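PDB 4MMO: Sso-CP2 metallo-carboxypetidase from Sulfolobus solfataricus, which probably hydrolyses peptides as a zinc-dependent carboxypeptidase of the M20 family and assembles as a dimer. Local coordinates for residues P207-L218 with V300-L308; R172-L182 with T369-T380. All blocks are in the same frame, centred on the assembly; numbering follows the deposited sequence.

Interaction 1 of 2, residues P207-L218 with V300-L308; sequences PCIDLAKIISTL and VPHRAFAKL. With SO4 (sulfate ion), chain G.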
loop_
_atom_site.group_PDB
_atom_site.type_symbol
_atom_site.label_atom_id
_atom_site.label_comp_id
_atom_site.label_asym_id
_atom_site.label_seq_id
_atom_site.Cartn_x
_atom_site.Cartn_y
_atom_site.Cartn_z
ATOM N N PRO A 207 6.094 -9.885 7.727
ATOM C CA PRO A 207 4.841 -10.165 7.017
ATOM C C PRO A 207 4.780 -9.560 5.611
ATOM O O PRO A 207 4.110 -10.133 4.752
ATOM C CB PRO A 207 3.782 -9.534 7.923
ATOM C CG PRO A 207 4.492 -8.418 8.595
ATOM C CD PRO A 207 5.897 -8.910 8.813
ATOM N N CYS A 208 5.453 -8.432 5.381
ATOM C CA CYS A 208 5.508 -7.841 4.038
ATOM C C CYS A 208 6.078 -8.826 3.032
ATOM O O CYS A 208 5.472 -9.091 1.994
ATOM C CB CYS A 208 6.379 -6.588 4.017
ATOM S SG CYS A 208 6.028 -5.414 5.307
ATOM N N ILE A 209 7.257 -9.355 3.340
ATOM C CA ILE A 209 7.941 -10.252 2.424
ATOM C C ILE A 209 7.137 -11.537 2.245
ATOM O O ILE A 209 7.000 -12.033 1.126
ATOM C CB ILE A 209 9.398 -10.563 2.891
ATOM C CG1 ILE A 209 10.122 -11.465 1.888
ATOM C CG2 ILE A 209 9.413 -11.214 4.250
ATOM C CD1 ILE A 209 10.362 -10.808 0.558
ATOM N N ASP A 210 6.594 -12.060 3.342
ATOM C CA ASP A 210 5.829 -13.301 3.286
ATOM C C ASP A 210 4.617 -13.136 2.382
ATOM O O ASP A 210 4.357 -13.980 1.528
ATOM C CB ASP A 210 5.388 -13.746 4.682
ATOM C CG ASP A 210 6.525 -14.350 5.493
ATOM O OD1 ASP A 210 7.623 -14.554 4.928
ATOM O OD2 ASP A 210 6.315 -14.629 6.695
ATOM N N LEU A 211 3.886 -12.043 2.560
ATOM C CA LEU A 211 2.699 -11.797 1.755
ATOM C C LEU A 211 3.073 -11.500 0.301
ATOM O O LEU A 211 2.392 -11.950 -0.623
ATOM C CB LEU A 211 1.873 -10.651 2.340
ATOM C CG LEU A 211 0.497 -10.429 1.702
ATOM C CD1 LEU A 211 -0.354 -11.699 1.736
ATOM C CD2 LEU A 211 -0.232 -9.286 2.392
ATOM N N ALA A 212 4.154 -10.749 0.100
ATOM C CA ALA A 212 4.653 -10.487 -1.248
ATOM C C ALA A 212 4.969 -11.802 -1.945
ATOM O O ALA A 212 4.704 -11.969 -3.134
ATOM C CB ALA A 212 5.894 -9.604 -1.205
ATOM N N LYS A 213 5.532 -12.741 -1.195
ATOM C CA LYS A 213 5.871 -14.042 -1.751
ATOM C C LYS A 213 4.609 -14.818 -2.102
ATOM O O LYS A 213 4.558 -15.481 -3.136
ATOM C CB LYS A 213 6.746 -14.834 -0.775
ATOM C CG LYS A 213 8.235 -14.715 -1.074
ATOM C CD LYS A 213 9.095 -15.072 0.126
ATOM C CE LYS A 213 10.568 -14.789 -0.147
ATOM N NZ LYS A 213 11.087 -15.540 -1.327
ATOM N N ILE A 214 3.591 -14.715 -1.251
ATOM C CA ILE A 214 2.322 -15.404 -1.466
ATOM C C ILE A 214 1.667 -14.957 -2.770
ATOM O O ILE A 214 1.346 -15.784 -3.625
ATOM C CB ILE A 214 1.341 -15.153 -0.294
ATOM C CG1 ILE A 214 1.805 -15.891 0.966
ATOM C CG2 ILE A 214 -0.085 -15.573 -0.662
ATOM C CD1 ILE A 214 1.730 -17.409 0.888
ATOM N N ILE A 215 1.467 -13.651 -2.923
ATOM C CA ILE A 215 0.790 -13.141 -4.111
ATOM C C ILE A 215 1.624 -13.396 -5.367
ATOM O O ILE A 215 1.082 -13.482 -6.466
ATOM C CB ILE A 215 0.430 -11.640 -3.988
ATOM C CG1 ILE A 215 1.680 -10.794 -3.755
ATOM C CG2 ILE A 215 -0.584 -11.438 -2.865
ATOM C CD1 ILE A 215 1.413 -9.306 -3.708
ATOM N N SER A 216 2.937 -13.539 -5.199
ATOM C CA SER A 216 3.814 -13.854 -6.323
ATOM C C SER A 216 3.545 -15.249 -6.887
ATOM O O SER A 216 3.810 -15.502 -8.060
ATOM C CB SER A 216 5.284 -13.730 -5.919
ATOM O OG SER A 216 5.635 -12.376 -5.695
ATOM N N THR A 217 3.016 -16.148 -6.060
ATOM C CA THR A 217 2.760 -17.521 -6.497
ATOM C C THR A 217 1.478 -17.621 -7.317
ATOM O O THR A 217 1.252 -18.613 -8.007
ATOM C CB THR A 217 2.640 -18.502 -5.301
ATOM O OG1 THR A 217 1.507 -18.151 -4.493
ATOM C CG2 THR A 217 3.910 -18.486 -4.443
ATOM N N LEU A 218 0.644 -16.591 -7.236
ATOM C CA LEU A 218 -0.668 -16.613 -7.875
ATOM C C LEU A 218 -0.602 -16.536 -9.403
ATOM O O LEU A 218 -1.435 -17.128 -10.089
ATOM C CB LEU A 218 -1.532 -15.468 -7.332
ATOM C CG LEU A 218 -1.879 -15.546 -5.841
ATOM C CD1 LEU A 218 -2.614 -14.294 -5.400
ATOM C CD2 LEU A 218 -2.708 -16.789 -5.528
ATOM N N VAL A 300 10.319 -3.730 11.484
ATOM C CA VAL A 300 9.640 -4.922 10.995
ATOM C C VAL A 300 8.156 -4.713 11.273
ATOM O O VAL A 300 7.749 -4.693 12.435
ATOM C CB VAL A 300 10.094 -6.208 11.713
ATOM C CG1 VAL A 300 9.431 -7.429 11.074
ATOM C CG2 VAL A 300 11.601 -6.342 11.673
ATOM N N PRO A 301 7.336 -4.545 10.217
ATOM C CA PRO A 301 5.913 -4.348 10.511
ATOM C C PRO A 301 5.290 -5.636 11.024
ATOM O O PRO A 301 5.814 -6.711 10.733
ATOM C CB PRO A 301 5.317 -3.964 9.149
ATOM C CG PRO A 301 6.503 -3.623 8.278
ATOM C CD PRO A 301 7.591 -4.514 8.766
ATOM N N HIS A 302 4.204 -5.537 11.782
ATOM C CA HIS A 302 3.571 -6.729 12.339
ATOM C C HIS A 302 2.389 -7.166 11.482
ATOM O O HIS A 302 1.897 -8.287 11.616
ATOM C CB HIS A 302 3.136 -6.488 13.791
ATOM C CG HIS A 302 1.999 -5.527 13.936
ATOM N ND1 HIS A 302 0.680 -5.921 13.878
ATOM C CD2 HIS A 302 1.983 -4.189 14.145
ATOM C CE1 HIS A 302 -0.101 -4.868 14.042
ATOM N NE2 HIS A 302 0.666 -3.804 14.205
ATOM N N ARG A 303 1.960 -6.284 10.585
ATOM C CA ARG A 303 0.761 -6.513 9.791
ATOM C C ARG A 303 0.991 -6.191 8.314
ATOM O O ARG A 303 1.685 -5.231 7.977
ATOM C CB ARG A 303 -0.376 -5.652 10.344
ATOM C CG ARG A 303 -1.769 -6.078 9.927
ATOM C CD ARG A 303 -2.817 -5.317 10.729
ATOM N NE ARG A 303 -4.166 -5.498 10.199
ATOM C CZ ARG A 303 -5.029 -6.430 10.599
ATOM N NH1 ARG A 303 -4.705 -7.298 11.551
ATOM N NH2 ARG A 303 -6.230 -6.493 10.041
ATOM N N ALA A 304 0.401 -7.005 7.444
ATOM C CA ALA A 304 0.416 -6.769 6.005
ATOM C C ALA A 304 -0.887 -7.283 5.412
ATOM O O ALA A 304 -1.358 -8.355 5.787
ATOM C CB ALA A 304 1.590 -7.484 5.357
ATOM N N PHE A 305 -1.475 -6.522 4.495
ATOM C CA PHE A 305 -2.659 -6.996 3.788
ATOM C C PHE A 305 -2.660 -6.618 2.312
ATOM O O PHE A 305 -2.027 -5.644 1.898
ATOM C CB PHE A 305 -3.945 -6.514 4.471
ATOM C CG PHE A 305 -4.093 -5.023 4.520
ATOM C CD1 PHE A 305 -3.516 -4.290 5.544
ATOM C CD2 PHE A 305 -4.825 -4.355 3.554
ATOM C CE1 PHE A 305 -3.656 -2.915 5.595
ATOM C CE2 PHE A 305 -4.969 -2.981 3.599
ATOM C CZ PHE A 305 -4.385 -2.260 4.623
ATOM N N ALA A 306 -3.374 -7.421 1.529
ATOM C CA ALA A 306 -3.496 -7.212 0.097
ATOM C C ALA A 306 -4.941 -7.455 -0.330
ATOM O O ALA A 306 -5.654 -8.237 0.298
ATOM C CB ALA A 306 -2.562 -8.151 -0.646
ATOM N N LYS A 307 -5.361 -6.774 -1.394
ATOM C CA LYS A 307 -6.701 -6.920 -1.939
ATOM C C LYS A 307 -6.628 -7.384 -3.388
ATOM O O LYS A 307 -5.948 -6.770 -4.213
ATOM C CB LYS A 307 -7.464 -5.600 -1.845
ATOM C CG LYS A 307 -7.911 -5.250 -0.440
ATOM C CD LYS A 307 -8.664 -3.929 -0.404
ATOM C CE LYS A 307 -8.864 -3.445 1.026
ATOM N NZ LYS A 307 -10.304 -3.320 1.385
ATOM N N LEU A 308 -7.333 -8.471 -3.683
ATOM C CA LEU A 308 -7.317 -9.084 -5.005
ATOM C C LEU A 308 -8.717 -9.112 -5.589
ATOM O O LEU A 308 -9.693 -9.347 -4.872
ATOM C CB LEU A 308 -6.795 -10.520 -4.924
ATOM C CG LEU A 308 -5.489 -10.752 -4.163
ATOM C CD1 LEU A 308 -5.275 -12.241 -3.939
ATOM C CD2 LEU A 308 -4.317 -10.152 -4.916
HETATM S S SO4 G . 11.989 -19.292 -1.386
HETATM O O1 SO4 G . 11.113 -18.343 -0.703
HETATM O O2 SO4 G . 11.183 -20.138 -2.259
HETATM O O3 SO4 G . 12.975 -18.569 -2.188
HETATM O O4 SO4 G . 12.680 -20.120 -0.397
#

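Interaction 2 of 2, residues R172-L182 with T369-T380; sequences RPQIVLGVKGL and TEPQVIPNSAGT. With SO4 (sulfate ion), chain D.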
loop_
_atom_site.group_PDB
_atom_site.type_symbol
_atom_site.label_atom_id
_atom_site.label_comp_id
_atom_site.label_asym_id
_atom_site.label_seq_id
_atom_site.Cartn_x
_atom_site.Cartn_y
_atom_site.Cartn_z
ATOM N N ARG A 172 -21.202 5.088 -31.799
ATOM C CA ARG A 172 -22.165 4.052 -32.147
ATOM C C ARG A 172 -22.740 3.430 -30.883
ATOM O O ARG A 172 -22.014 3.222 -29.911
ATOM C CB ARG A 172 -21.488 2.972 -32.984
ATOM C CG ARG A 172 -20.969 3.471 -34.320
ATOM C CD ARG A 172 -19.933 2.532 -34.906
ATOM N NE ARG A 172 -18.750 2.442 -34.056
ATOM C CZ ARG A 172 -17.636 1.798 -34.384
ATOM N NH1 ARG A 172 -17.536 1.179 -35.553
ATOM N NH2 ARG A 172 -16.616 1.775 -33.537
ATOM N N PRO A 173 -24.049 3.124 -30.884
ATOM C CA PRO A 173 -24.617 2.461 -29.705
ATOM C C PRO A 173 -24.014 1.075 -29.500
ATOM O O PRO A 173 -23.601 0.442 -30.474
ATOM C CB PRO A 173 -26.107 2.362 -30.040
ATOM C CG PRO A 173 -26.170 2.412 -31.535
ATOM C CD PRO A 173 -25.047 3.307 -31.953
ATOM N N GLN A 174 -23.962 0.621 -28.249
ATOM C CA GLN A 174 -23.366 -0.670 -27.918
ATOM C C GLN A 174 -24.388 -1.657 -27.368
ATOM O O GLN A 174 -25.263 -1.295 -26.581
ATOM C CB GLN A 174 -22.225 -0.486 -26.918
ATOM C CG GLN A 174 -21.037 0.264 -27.494
ATOM C CD GLN A 174 -19.906 0.405 -26.507
ATOM O OE1 GLN A 174 -18.789 -0.043 -26.762
ATOM N NE2 GLN A 174 -20.185 1.037 -25.372
ATOM N N ILE A 175 -24.266 -2.904 -27.809
ATOM C CA ILE A 175 -25.120 -3.993 -27.359
ATOM C C ILE A 175 -24.212 -5.017 -26.697
ATOM O O ILE A 175 -23.274 -5.517 -27.320
ATOM C CB ILE A 175 -25.860 -4.673 -28.534
ATOM C CG1 ILE A 175 -26.561 -3.638 -29.424
ATOM C CG2 ILE A 175 -26.854 -5.706 -28.020
ATOM C CD1 ILE A 175 -27.657 -2.866 -28.750
ATOM N N VAL A 176 -24.492 -5.325 -25.436
ATOM C CA VAL A 176 -23.615 -6.180 -24.648
ATOM C C VAL A 176 -24.369 -7.408 -24.145
ATOM O O VAL A 176 -25.370 -7.293 -23.436
ATOM C CB VAL A 176 -23.017 -5.394 -23.477
ATOM C CG1 VAL A 176 -21.964 -6.220 -22.756
ATOM C CG2 VAL A 176 -22.412 -4.082 -23.988
ATOM N N LEU A 177 -23.869 -8.583 -24.513
ATOM C CA LEU A 177 -24.584 -9.836 -24.296
ATOM C C LEU A 177 -24.080 -10.617 -23.087
ATOM O O LEU A 177 -24.270 -11.832 -23.012
ATOM C CB LEU A 177 -24.458 -10.719 -25.540
ATOM C CG LEU A 177 -24.789 -10.048 -26.873
ATOM C CD1 LEU A 177 -24.715 -11.064 -28.000
ATOM C CD2 LEU A 177 -26.161 -9.399 -26.829
ATOM N N GLY A 178 -23.438 -9.936 -22.144
ATOM C CA GLY A 178 -22.937 -10.621 -20.967
ATOM C C GLY A 178 -21.998 -9.804 -20.102
ATOM O O GLY A 178 -21.799 -8.613 -20.323
ATOM N N VAL A 179 -21.424 -10.464 -19.103
ATOM C CA VAL A 179 -20.465 -9.837 -18.204
ATOM C C VAL A 179 -19.453 -10.858 -17.709
ATOM O O VAL A 179 -19.731 -12.055 -17.673
ATOM C CB VAL A 179 -21.158 -9.241 -16.963
ATOM C CG1 VAL A 179 -22.118 -8.142 -17.359
ATOM C CG2 VAL A 179 -21.893 -10.328 -16.184
ATOM N N LYS A 180 -18.281 -10.380 -17.314
ATOM C CA LYS A 180 -17.335 -11.221 -16.606
ATOM C C LYS A 180 -17.793 -11.347 -15.160
ATOM O O LYS A 180 -18.465 -10.458 -14.636
ATOM C CB LYS A 180 -15.930 -10.632 -16.673
ATOM C CG LYS A 180 -15.279 -10.751 -18.044
ATOM C CD LYS A 180 -13.792 -10.470 -17.962
ATOM C CE LYS A 180 -13.151 -10.385 -19.334
ATOM N NZ LYS A 180 -11.684 -10.115 -19.228
ATOM N N GLY A 181 -17.448 -12.464 -14.529
ATOM C CA GLY A 181 -17.763 -12.678 -13.131
ATOM C C GLY A 181 -16.772 -11.944 -12.255
ATOM O O GLY A 181 -15.882 -11.259 -12.761
ATOM N N LEU A 182 -16.910 -12.094 -10.941
ATOM C CA LEU A 182 -16.064 -11.358 -10.017
ATOM C C LEU A 182 -15.907 -12.040 -8.665
ATOM O O LEU A 182 -16.844 -12.642 -8.145
ATOM C CB LEU A 182 -16.623 -9.948 -9.820
ATOM C CG LEU A 182 -15.763 -8.975 -9.013
ATOM C CD1 LEU A 182 -14.376 -8.820 -9.616
ATOM C CD2 LEU A 182 -16.459 -7.631 -8.950
ATOM N N THR A 369 -26.599 4.421 -37.284
ATOM C CA THR A 369 -25.324 3.762 -37.547
ATOM C C THR A 369 -25.412 2.295 -37.142
ATOM O O THR A 369 -26.442 1.845 -36.646
ATOM C CB THR A 369 -24.159 4.443 -36.806
ATOM O OG1 THR A 369 -22.933 3.774 -37.124
ATOM C CG2 THR A 369 -24.382 4.417 -35.297
ATOM N N GLU A 370 -24.333 1.552 -37.360
ATOM C CA GLU A 370 -24.326 0.125 -37.065
ATOM C C GLU A 370 -24.020 -0.116 -35.586
ATOM O O GLU A 370 -22.946 0.251 -35.115
ATOM C CB GLU A 370 -23.284 -0.585 -37.932
ATOM C CG GLU A 370 -23.479 -2.092 -38.025
ATOM C CD GLU A 370 -24.753 -2.473 -38.760
ATOM O OE1 GLU A 370 -25.152 -1.738 -39.691
ATOM O OE2 GLU A 370 -25.361 -3.504 -38.402
ATOM N N PRO A 371 -24.962 -0.727 -34.845
ATOM C CA PRO A 371 -24.688 -1.028 -33.434
ATOM C C PRO A 371 -23.525 -1.997 -33.254
ATOM O O PRO A 371 -23.422 -2.975 -33.991
ATOM C CB PRO A 371 -25.986 -1.686 -32.953
ATOM C CG PRO A 371 -27.031 -1.216 -33.898
ATOM C CD PRO A 371 -26.343 -1.084 -35.219
ATOM N N GLN A 372 -22.664 -1.723 -32.279
ATOM C CA GLN A 372 -21.534 -2.593 -31.989
ATOM C C GLN A 372 -21.921 -3.614 -30.924
ATOM O O GLN A 372 -22.311 -3.255 -29.815
ATOM C CB GLN A 372 -20.335 -1.762 -31.541
ATOM C CG GLN A 372 -19.890 -0.741 -32.579
ATOM C CD GLN A 372 -19.515 -1.386 -33.901
ATOM O OE1 GLN A 372 -18.553 -2.153 -33.978
ATOM N NE2 GLN A 372 -20.288 -1.096 -34.947
ATOM N N VAL A 373 -21.813 -4.888 -31.285
ATOM C CA VAL A 373 -22.291 -5.990 -30.461
ATOM C C VAL A 373 -21.100 -6.773 -29.929
ATOM O O VAL A 373 -20.302 -7.294 -30.711
ATOM C CB VAL A 373 -23.182 -6.948 -31.291
ATOM C CG1 VAL A 373 -23.821 -8.014 -30.405
ATOM C CG2 VAL A 373 -24.256 -6.172 -32.034
ATOM N N ILE A 374 -20.966 -6.849 -28.606
ATOM C CA ILE A 374 -19.907 -7.649 -27.990
ATOM C C ILE A 374 -20.509 -8.734 -27.099
ATOM O O ILE A 374 -21.588 -8.548 -26.535
ATOM C CB ILE A 374 -18.921 -6.779 -27.193
ATOM C CG1 ILE A 374 -19.664 -5.914 -26.174
ATOM C CG2 ILE A 374 -18.119 -5.911 -28.147
ATOM C CD1 ILE A 374 -18.746 -5.162 -25.226
ATOM N N PRO A 375 -19.821 -9.880 -26.979
ATOM C CA PRO A 375 -20.395 -11.018 -26.251
ATOM C C PRO A 375 -20.477 -10.786 -24.741
ATOM O O PRO A 375 -21.273 -11.439 -24.065
ATOM C CB PRO A 375 -19.428 -12.160 -26.573
ATOM C CG PRO A 375 -18.131 -11.490 -26.858
ATOM C CD PRO A 375 -18.471 -10.175 -27.492
ATOM N N ASN A 376 -19.661 -9.872 -24.227
ATOM C CA ASN A 376 -19.693 -9.505 -22.813
ATOM C C ASN A 376 -18.816 -8.292 -22.562
ATOM O O ASN A 376 -17.915 -8.001 -23.346
ATOM C CB ASN A 376 -19.221 -10.661 -21.930
ATOM C CG ASN A 376 -17.787 -11.066 -22.217
ATOM O OD1 ASN A 376 -17.530 -11.917 -23.069
ATOM N ND2 ASN A 376 -16.845 -10.457 -21.503
ATOM N N SER A 377 -19.083 -7.586 -21.468
ATOM C CA SER A 377 -18.267 -6.444 -21.081
ATOM C C SER A 377 -17.002 -6.927 -20.381
ATOM O O SER A 377 -16.938 -8.060 -19.904
ATOM C CB SER A 377 -19.053 -5.519 -20.153
ATOM O OG SER A 377 -19.543 -6.227 -19.027
ATOM N N ALA A 378 -15.994 -6.065 -20.334
ATOM C CA ALA A 378 -14.769 -6.370 -19.610
ATOM C C ALA A 378 -15.048 -6.307 -18.113
ATOM O O ALA A 378 -14.355 -6.934 -17.312
ATOM C CB ALA A 378 -13.677 -5.385 -19.988
ATOM N N GLY A 379 -16.079 -5.550 -17.751
ATOM C CA GLY A 379 -16.445 -5.351 -16.361
ATOM C C GLY A 379 -17.540 -6.287 -15.891
ATOM O O GLY A 379 -17.871 -7.269 -16.565
ATOM N N THR A 380 -18.109 -5.964 -14.733
ATOM C CA THR A 380 -19.031 -6.855 -14.037
ATOM C C THR A 380 -20.341 -6.152 -13.709
ATOM O O THR A 380 -20.384 -4.937 -13.534
ATOM C CB THR A 380 -18.396 -7.387 -12.734
ATOM O OG1 THR A 380 -17.233 -8.159 -13.055
ATOM C CG2 THR A 380 -19.376 -8.263 -11.944
HETATM S S SO4 D . -17.398 -3.010 -12.765
HETATM O O1 SO4 D . -16.485 -2.494 -11.752
HETATM O O2 SO4 D . -18.791 -2.861 -12.312
HETATM O O3 SO4 D . -17.060 -2.287 -13.998
HETATM O O4 SO4 D . -17.158 -4.431 -12.992
HETATM O O HOH W 1 -11.584 -7.821 -17.497
#

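Interaction 1 of 2, residues P207-L218 with V300-L308
In the M20 dimerisation domain, helix 207-218 lies along one face of strand 303-308, with Leu211 resting on the strand backbone. The axes of helix 207-218 and strand 303-308 approach to 7.6 Å, with 24° between their directions, so the two run nearly parallel. With CG of Leu211 anti to its backbone N (chi1 -171°), the CD2 branch is brought down onto the main chain, 3.6 Å from Phe305 C. The same methyl sits between two small residues, 3.9 Å from Ala304 CB and 4.0 Å from Ala306 CB; the alanines let the helix settle close to the strand. Toward the end of the helix, Leu218 and Leu308 reach for each other tip to tip, CD1 to CD1 at 3.7 Å, while CG2 of Ile215 packs more loosely against Ala306 and Leu308. No hydrogen bond joins the two segments. This is the helix-on-sheet layer of the domain's alpha/beta sandwich: the strand is flanked by strands 178-190 and 283-290, and helix 318-331 lies beside helix 207-218, touching Ile214 and Leu218. At the start of the helix the packing is tight: CD and CG of the Pro207 ring close on the Pro301 carbonyl oxygen, CD to O at 2.9 Å. Cys208 SG lies 3.5 Å from Pro301 CG and is tied by a disulfide to Cys289. Ile209 and Ile215 also meet the second subunit, and Lys213 NZ donates to O1 of a sulfate, probably from the crystallisation liquor, at 2.9 Å, and to Ser216 O of the second subunit.

Interaction 2 of 2, residues R172-L182 with T369-T380
Arg172 and Gln372 stack flat on each other at one end of a two-stranded parallel pairing. Their guanidinium and amide planes are only 18° apart, and Gln372 CD lies 3.5 Å above the guanidinium plane, displaced toward its rim. The glutamine is folded back by its second torsion (chi2 -59°), which lays the amide over the arginine; NE2 then donates to Glu370 O at 3.0 Å, almost within the amide plane, and this bond fixes the rotation of the group. Arg172 directs its charge elsewhere, to Asp168 and Asp249, while its side chain crosses that of Thr369 at about a right angle, Arg172 CG 3.4 Å from Thr369 OG1. With an alanine in the glutamine's place the amide over the guanidinium is gone; Arg172 would probably be freer to shift and Glu370 O would lose its side-chain donor. Further along, Ile175 and Pro371 lie side by side and point the same way, as do Val176 and Ile374 on the other face, with Val176 CG2 4.0 Å from Ile374 CG1. The backbones of 174-176 and 372-374 are laced in parallel register by bonds such as Ile175 N to Gln372 O, 2.8 Å. From Gly178 onward, where strand 178-190 begins, the two segments stay joined by separate bonds: Ser377 N reaches Gly178 O from above its carbonyl plane, and Gly379 O takes Lys180 N and Ser377 OG from opposite faces. Lys180 runs out extended past Ala378 O, to which a water links its NZ; Tyr279 O and Leu276 O also accept hydrogen bonds from NZ. Helix 354-367 covers Pro173, Ile175 and Leu177, strand 395-396 touches the last two of these, and helix 269-278 packs on Ile374 and Ala378.

Interactions 1 and 2 have centres 35 Å apart and do not touch, their nearest atoms being about 7 Å apart, yet they reach the same antiparallel sheet: strand 299-312 carries part of interaction 1, and its neighbour 178-190 begins within interaction 2. Interaction 1 is nested within the chain loop that interaction 2 closes. It lies away from the metal site, at the dimer interface. Interaction 2 comes closer to the catalytic cleft, the side chain of Thr380 being about 10 Å from the zinc ion and about 7 Å from that of Glu137. There a sulfate, probably from the crystallisation liquor, lies against Thr380 N and is hydrogen-bonded to Arg311 and to His197 of the second subunit.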